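Local atomic coordinates of ringhalexin (Hemachatus haemachatus, PDB entry 4ZQY), a protein that acts as an anticoagulant by inhibiting the activation of coagulation factor X by factor VIIa, and shows weak irreversible neurotoxicity. Residues A[24-29]-A[54-59]. Sequence-based numbering, arbitrary orientation.
Sequences CFKKFP and YVDCCA
Phe-28 leans across the strand pair onto Tyr-54 and Asp-56. Its CB starts on the sheet face that also carries Lys-26, Asp-56 and Cys-58. CG lies between the backbone N and the carbonyl carbon (chi1 58°), which swings the ring toward residues 54-59. Along one flank of the ring, CD1 passes the carbonyl O of Tyr-54, and Phe-28 CE1 comes 3.4 Å from Asp-56 OD1. The carboxylate thus meets the ring edge, its plane 77° from that of the ring. Along the other flank, Phe-28 CD2 and CE2 both approach Tyr-54 CD2. Phe-28 CE2 is the closer, 3.4 Å from Tyr-54 CD2. Phe-28 CZ, at the tip, is 3.6 Å from Tyr-54 CB, which sits over one ring face in a CH-pi contact. The two aromatic rings are oblique, with planes 37° apart.

Beside them, Lys-26 and Asp-56 run alongside each other. Lys-26 NZ stays 4.0 Å from Asp-56 OD2, too far for a salt bridge. Lys-26 NZ is hydrogen-bonded to Arg-65 O, and Asp-56 OD1 to Thr-13 OG1 of the second subunit.

Six backbone hydrogen bonds join the antiparallel strands, two each at Cys-24/Cys-58, Lys-26/Asp-56 and Phe-28/Tyr-54. Disulfides tie Cys-24 to Cys-3, Cys-57 to Cys-46 and Cys-58 to Cys-63, part of the cystine core of the three-finger fold. Strand 23-29 is central in its sheet, between 39-43 and 53-58, and a strand of the second subunit continues the sheet beyond 53-58.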
ATOM      1  N   CYS A  24      10.761  -6.506   2.257  1.00 46.93           N
ATOM      2  CA  CYS A  24      11.070  -5.238   2.895  1.00 26.95           C
ATOM      3  C   CYS A  24       9.741  -4.546   3.111  1.00 31.71           C
ATOM      4  O   CYS A  24       8.855  -4.644   2.269  1.00 56.50           O
ATOM      5  CB  CYS A  24      11.953  -4.357   2.011  1.00 34.72           C
ATOM      6  SG  CYS A  24      13.575  -4.963   1.567  1.00 36.70           S
ATOM      7  N   PHE A  25       9.564  -3.877   4.240  1.00 34.74           N
ATOM      8  CA  PHE A  25       8.308  -3.172   4.444  1.00 38.72           C
ATOM      9  C   PHE A  25       8.573  -1.706   4.753  1.00 44.94           C
ATOM     10  O   PHE A  25       9.686  -1.334   5.121  1.00 36.59           O
ATOM     11  CB  PHE A  25       7.478  -3.801   5.560  1.00 37.28           C
ATOM     12  CG  PHE A  25       8.042  -3.584   6.919  1.00 25.39           C
ATOM     13  CD1 PHE A  25       7.720  -2.445   7.639  1.00 49.65           C
ATOM     14  CD2 PHE A  25       8.884  -4.513   7.484  1.00 43.57           C
ATOM     15  CE1 PHE A  25       8.239  -2.236   8.885  1.00 44.18           C
ATOM     16  CE2 PHE A  25       9.405  -4.307   8.736  1.00 35.71           C
ATOM     17  CZ  PHE A  25       9.083  -3.168   9.435  1.00 28.52           C
ATOM     18  N   LYS A  26       7.529  -0.891   4.635  1.00 23.98           N
ATOM     19  CA  LYS A  26       7.557   0.488   5.102  1.00 18.91           C
ATOM     20  C   LYS A  26       6.237   0.866   5.769  1.00 30.50           C
ATOM     21  O   LYS A  26       5.173   0.731   5.177  1.00 38.60           O
ATOM     22  CB  LYS A  26       7.851   1.468   3.971  1.00 18.28           C
ATOM     23  CG  LYS A  26       8.008   2.879   4.515  1.00 41.77           C
ATOM     24  CD  LYS A  26       8.379   3.918   3.482  1.00 59.69           C
ATOM     25  CE  LYS A  26       7.166   4.338   2.671  1.00 59.08           C
ATOM     26  NZ  LYS A  26       7.436   5.528   1.817  1.00 53.48           N
ATOM     27  N   LYS A  27       6.316   1.359   6.999  1.00 41.52           N
ATOM     28  CA  LYS A  27       5.130   1.704   7.765  1.00 20.45           C
ATOM     29  C   LYS A  27       5.033   3.222   7.994  1.00 28.94           C
ATOM     30  O   LYS A  27       5.996   3.859   8.406  1.00 42.47           O
ATOM     31  CB  LYS A  27       5.182   0.964   9.109  1.00 39.30           C
ATOM     32  CG  LYS A  27       3.863   0.667   9.782  1.00 72.68           C
ATOM     33  CD  LYS A  27       4.048  -0.210  11.037  1.00 75.82           C
ATOM     34  CE  LYS A  27       4.371  -1.670  10.661  1.00 71.39           C
ATOM     35  NZ  LYS A  27       4.518  -2.592  11.834  1.00 54.76           N
ATOM     36  N   PHE A  28       3.876   3.807   7.694  1.00 45.33           N
ATOM     37  CA  PHE A  28       3.691   5.247   7.881  1.00 33.08           C
ATOM     38  C   PHE A  28       2.230   5.585   8.194  1.00 35.21           C
ATOM     39  O   PHE A  28       1.330   4.846   7.800  1.00 43.65           O
ATOM     40  CB  PHE A  28       4.198   6.011   6.649  1.00 34.29           C
ATOM     41  CG  PHE A  28       3.548   5.616   5.358  1.00 29.83           C
ATOM     42  CD1 PHE A  28       3.991   4.512   4.645  1.00 27.11           C
ATOM     43  CD2 PHE A  28       2.536   6.389   4.825  1.00 37.02           C
ATOM     44  CE1 PHE A  28       3.400   4.162   3.451  1.00 26.10           C
ATOM     45  CE2 PHE A  28       1.939   6.046   3.627  1.00 37.15           C
ATOM     46  CZ  PHE A  28       2.372   4.932   2.937  1.00 21.40           C
ATOM     47  N   PRO A  29       1.991   6.688   8.927  1.00 34.63           N
ATOM     48  CA  PRO A  29       0.627   6.994   9.381  1.00 43.40           C
ATOM     49  C   PRO A  29      -0.258   7.553   8.275  1.00 44.04           C
ATOM     50  O   PRO A  29       0.292   8.050   7.294  1.00 46.50           O
ATOM     51  CB  PRO A  29       0.856   8.046  10.466  1.00 37.56           C
ATOM     52  CG  PRO A  29       2.130   8.698  10.058  1.00 29.20           C
ATOM     53  CD  PRO A  29       2.977   7.622   9.487  1.00 31.91           C
ATOM     54  N   TYR A  54      -0.628   2.821   6.919  1.00 24.03           N
ATOM     55  CA  TYR A  54      -0.358   2.045   5.707  1.00 40.60           C
ATOM     56  C   TYR A  54       0.918   1.212   5.889  1.00 47.89           C
ATOM     57  O   TYR A  54       1.821   1.631   6.617  1.00 39.39           O
ATOM     58  CB  TYR A  54      -0.159   2.947   4.484  1.00 37.44           C
ATOM     59  CG  TYR A  54      -1.339   3.793   4.055  1.00 50.95           C
ATOM     60  CD1 TYR A  54      -2.413   3.226   3.390  1.00 40.95           C
ATOM     61  CD2 TYR A  54      -1.327   5.176   4.217  1.00 28.64           C
ATOM     62  CE1 TYR A  54      -3.480   3.996   2.974  1.00 50.15           C
ATOM     63  CE2 TYR A  54      -2.382   5.952   3.785  1.00 28.93           C
ATOM     64  CZ  TYR A  54      -3.458   5.354   3.164  1.00 31.33           C
ATOM     65  OH  TYR A  54      -4.532   6.100   2.733  1.00 66.17           O
ATOM     66  N   VAL A  55       0.994   0.035   5.259  1.00 37.09           N
ATOM     67  CA  VAL A  55       2.265  -0.706   5.209  1.00 41.15           C
ATOM     68  C   VAL A  55       2.547  -1.010   3.739  1.00 29.23           C
ATOM     69  O   VAL A  55       1.715  -1.543   3.014  1.00 33.47           O
ATOM     70  CB  VAL A  55       2.306  -2.008   6.092  1.00 16.92           C
ATOM     71  CG1 VAL A  55       1.529  -1.807   7.379  1.00 47.11           C
ATOM     72  CG2 VAL A  55       1.801  -3.222   5.360  1.00 60.98           C
ATOM     73  N   ASP A  56       3.703  -0.573   3.276  1.00 46.11           N
ATOM     74  CA  ASP A  56       4.160  -0.959   1.962  1.00 37.01           C
ATOM     75  C   ASP A  56       4.868  -2.269   2.184  1.00 38.95           C
ATOM     76  O   ASP A  56       5.514  -2.467   3.208  1.00 62.57           O
ATOM     77  CB  ASP A  56       5.133   0.049   1.351  1.00 39.03           C
ATOM     78  CG  ASP A  56       4.500   1.402   1.123  1.00 64.00           C
ATOM     79  OD1 ASP A  56       3.272   1.511   1.300  1.00114.09           O
ATOM     80  OD2 ASP A  56       5.224   2.352   0.754  1.00 59.88           O
ATOM     81  N   CYS A  57       4.693  -3.191   1.253  1.00 62.83           N
ATOM     82  CA  CYS A  57       5.401  -4.448   1.320  1.00 41.46           C
ATOM     83  C   CYS A  57       5.919  -4.762  -0.077  1.00 26.62           C
ATOM     84  O   CYS A  57       5.151  -4.768  -1.035  1.00 59.56           O
ATOM     85  CB  CYS A  57       4.470  -5.547   1.848  1.00 34.03           C
ATOM     86  SG  CYS A  57       5.264  -7.082   2.287  1.00 62.18           S
ATOM     87  N   CYS A  58       7.229  -4.948  -0.202  1.00 46.64           N
ATOM     88  CA  CYS A  58       7.852  -5.221  -1.496  1.00 29.81           C
ATOM     89  C   CYS A  58       8.946  -6.276  -1.320  1.00 36.00           C
ATOM     90  O   CYS A  58       9.309  -6.608  -0.193  1.00 65.72           O
ATOM     91  CB  CYS A  58       8.415  -3.926  -2.107  1.00 44.79           C
ATOM     92  SG  CYS A  58       9.656  -3.018  -1.145  1.00 45.65           S
ATOM     93  N   ALA A  59       9.469  -6.792  -2.432  1.00 66.56           N
ATOM     94  CA  ALA A  59      10.342  -7.968  -2.408  1.00 60.21           C
ATOM     95  C   ALA A  59      11.544  -7.833  -3.338  1.00 65.69           C
ATOM     96  O   ALA A  59      11.866  -8.742  -4.100  1.00 55.67           O
ATOM     97  CB  ALA A  59       9.554  -9.219  -2.745  1.00 44.61           C
TER